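Local coordinates for protein UTP-glucose-1-phosphate uridylyltransferase 2 (Trypanosoma brucei, PDB 3GUE) that probably catalyses the reversible formation of UDP-glucose and diphosphate from UTP and alpha-D-glucose 1-phosphate, at residues T71-Q76 and L231-H236. Residues are numbered along the deposited sequence; the frame is centred on the assembly and turned at random.
Sequences TALLRQ and LLDYMH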
loop_
_atom_site.group_PDB
_atom_site.type_symbol
_atom_site.label_atom_id
_atom_site.label_comp_id
_atom_site.label_asym_id
_atom_site.label_seq_id
_atom_site.Cartn_x
_atom_site.Cartn_y
_atom_site.Cartn_z
ATOM N N THR A 71 -21.825 -7.234 -18.091
ATOM C CA THR A 71 -21.529 -5.784 -18.266
ATOM C C THR A 71 -22.401 -4.901 -17.358
ATOM O O THR A 71 -21.968 -3.843 -16.936
ATOM C CB THR A 71 -21.631 -5.330 -19.746
ATOM O OG1 THR A 71 -20.950 -6.278 -20.571
ATOM C CG2 THR A 71 -20.976 -3.955 -19.960
ATOM N N ALA A 72 -23.607 -5.364 -17.033
ATOM C CA ALA A 72 -24.462 -4.700 -16.042
ATOM C C ALA A 72 -23.772 -4.429 -14.692
ATOM O O ALA A 72 -24.000 -3.370 -14.083
ATOM C CB ALA A 72 -25.763 -5.472 -15.853
ATOM N N LEU A 73 -22.924 -5.362 -14.246
ATOM C CA LEU A 73 -22.058 -5.155 -13.068
ATOM C C LEU A 73 -20.941 -4.135 -13.236
ATOM O O LEU A 73 -20.671 -3.355 -12.317
ATOM C CB LEU A 73 -21.475 -6.487 -12.547
ATOM C CG LEU A 73 -22.516 -7.398 -11.886
ATOM C CD1 LEU A 73 -21.957 -8.794 -11.724
ATOM C CD2 LEU A 73 -23.088 -6.823 -10.523
ATOM N N LEU A 74 -20.268 -4.138 -14.385
ATOM C CA LEU A 74 -19.241 -3.128 -14.656
ATOM C C LEU A 74 -19.841 -1.721 -14.619
ATOM O O LEU A 74 -19.231 -0.761 -14.115
ATOM C CB LEU A 74 -18.589 -3.377 -16.019
ATOM C CG LEU A 74 -17.534 -2.358 -16.435
ATOM C CD1 LEU A 74 -16.324 -2.315 -15.499
ATOM C CD2 LEU A 74 -17.115 -2.588 -17.883
ATOM N N ARG A 75 -21.063 -1.609 -15.136
ATOM C CA ARG A 75 -21.793 -0.360 -15.057
ATOM C C ARG A 75 -22.033 0.072 -13.610
ATOM O O ARG A 75 -22.269 1.246 -13.342
ATOM C CB ARG A 75 -23.113 -0.476 -15.836
ATOM C CG ARG A 75 -22.943 -0.503 -17.354
ATOM C CD ARG A 75 -24.253 -0.135 -18.032
ATOM N NE ARG A 75 -25.287 -1.136 -17.782
ATOM C CZ ARG A 75 -25.476 -2.248 -18.494
ATOM N NH1 ARG A 75 -24.716 -2.528 -19.552
ATOM N NH2 ARG A 75 -26.421 -3.100 -18.129
ATOM N N GLN A 76 -21.958 -0.871 -12.672
ATOM C CA GLN A 76 -22.091 -0.547 -11.231
ATOM C C GLN A 76 -20.753 -0.286 -10.500
ATOM O O GLN A 76 -20.738 0.012 -9.288
ATOM C CB GLN A 76 -22.852 -1.669 -10.522
ATOM C CG GLN A 76 -24.345 -1.653 -10.845
ATOM C CD GLN A 76 -25.112 -2.895 -10.414
ATOM O OE1 GLN A 76 -26.226 -3.135 -10.886
ATOM N NE2 GLN A 76 -24.531 -3.690 -9.540
ATOM N N LEU A 231 -13.995 -11.502 -12.003
ATOM C CA LEU A 231 -13.892 -11.591 -10.549
ATOM C C LEU A 231 -15.007 -10.788 -9.910
ATOM O O LEU A 231 -15.599 -11.179 -8.892
ATOM C CB LEU A 231 -12.561 -11.052 -10.078
ATOM C CG LEU A 231 -12.219 -11.246 -8.595
ATOM C CD1 LEU A 231 -12.384 -12.719 -8.099
ATOM C CD2 LEU A 231 -10.806 -10.737 -8.356
ATOM N N LEU A 232 -15.286 -9.649 -10.495
ATOM C CA LEU A 232 -16.490 -8.942 -10.117
ATOM C C LEU A 232 -17.709 -9.851 -10.206
ATOM O O LEU A 232 -18.512 -9.899 -9.271
ATOM C CB LEU A 232 -16.674 -7.688 -10.960
ATOM C CG LEU A 232 -17.930 -6.863 -10.667
ATOM C CD1 LEU A 232 -18.082 -6.653 -9.120
ATOM C CD2 LEU A 232 -17.806 -5.559 -11.403
ATOM N N ASP A 233 -17.843 -10.560 -11.329
ATOM C CA ASP A 233 -18.971 -11.476 -11.591
ATOM C C ASP A 233 -19.073 -12.499 -10.458
ATOM O O ASP A 233 -20.145 -12.727 -9.923
ATOM C CB ASP A 233 -18.775 -12.230 -12.922
ATOM C CG ASP A 233 -19.068 -11.390 -14.158
ATOM O OD1 ASP A 233 -19.635 -10.287 -14.060
ATOM O OD2 ASP A 233 -18.751 -11.872 -15.263
ATOM N N TYR A 234 -17.928 -13.085 -10.101
ATOM C CA TYR A 234 -17.814 -14.066 -9.026
ATOM C C TYR A 234 -18.262 -13.555 -7.666
ATOM O O TYR A 234 -19.018 -14.232 -6.957
ATOM C CB TYR A 234 -16.385 -14.557 -8.898
ATOM C CG TYR A 234 -16.185 -15.458 -7.693
ATOM C CD1 TYR A 234 -16.685 -16.760 -7.690
ATOM C CD2 TYR A 234 -15.524 -14.994 -6.549
ATOM C CE1 TYR A 234 -16.529 -17.581 -6.607
ATOM C CE2 TYR A 234 -15.356 -15.811 -5.445
ATOM C CZ TYR A 234 -15.866 -17.120 -5.487
ATOM O OH TYR A 234 -15.704 -17.975 -4.410
ATOM N N MET A 235 -17.767 -12.374 -7.315
ATOM C CA MET A 235 -18.072 -11.729 -6.043
ATOM C C MET A 235 -19.581 -11.521 -5.881
ATOM O O MET A 235 -20.180 -11.828 -4.831
ATOM C CB MET A 235 -17.351 -10.394 -6.005
ATOM C CG MET A 235 -17.508 -9.652 -4.698
ATOM S SD MET A 235 -16.992 -7.953 -4.904
ATOM C CE MET A 235 -17.354 -7.359 -3.229
ATOM N N HIS A 236 -20.179 -10.983 -6.932
ATOM C CA HIS A 236 -21.629 -10.811 -7.020
ATOM C C HIS A 236 -22.464 -12.129 -6.928
ATOM O O HIS A 236 -23.483 -12.191 -6.225
ATOM C CB HIS A 236 -21.926 -10.059 -8.320
ATOM C CG HIS A 236 -23.376 -9.800 -8.549
ATOM N ND1 HIS A 236 -24.080 -8.830 -7.864
ATOM C CD2 HIS A 236 -24.254 -10.371 -9.398
ATOM C CE1 HIS A 236 -25.335 -8.829 -8.275
ATOM N NE2 HIS A 236 -25.465 -9.756 -9.206
#
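With CG set opposite its own carbonyl carbon (chi1 -70°), L73 brings both methyls up against H236, whose CG lies trans to its backbone N (chi1 -180°), so that the imidazole swings out to meet them. Both methyls lie on the same side of the imidazole plane. CD2 sits over the ring face, 3.6 Å from the H236 ring centroid and 15° off the normal, a CH-pi contact. It is displaced toward the rim, where L73 CD2 comes within 3.5 Å of H236 ND1. The other branch, L73 CD1, lies above the plane near the CB end of the ring, 3.6 Å from H236 CG, and is also 3.6 Å from D233 OD1. That oxygen makes a weak hydrogen bond to the backbone N of N70, so the acid links helix 229-237 to the residue just ahead of helix 71-74. One turn before H236, L232 closes the apolar patch: its CD2 lies 4.0 Å from L73 CB and 3.7 Å from L73 O. The same carbonyl oxygen already accepts the backbone N-H of Q76, and the methyl packs beside this bonded turn.

The imidazole is held at its polar end by the hydroxyl of Y214, hydrogen-bonded to ND1, which would limit its rotation and keep a face turned to L73. Y214 belongs to strand 214-219 and also touches L73 and L232, while Q76 pairs through its backbone with R213 and Y214. The arrangement thus joins the short helical turn leading into strand 77-83 to the helix that follows neighbouring strand 214-219, away from the sugar-nucleotide site: a single short turn packed against helix 229-237 on one side of the central mixed sheet of the GT-A-type, Rossmann-like nucleotidyltransferase fold.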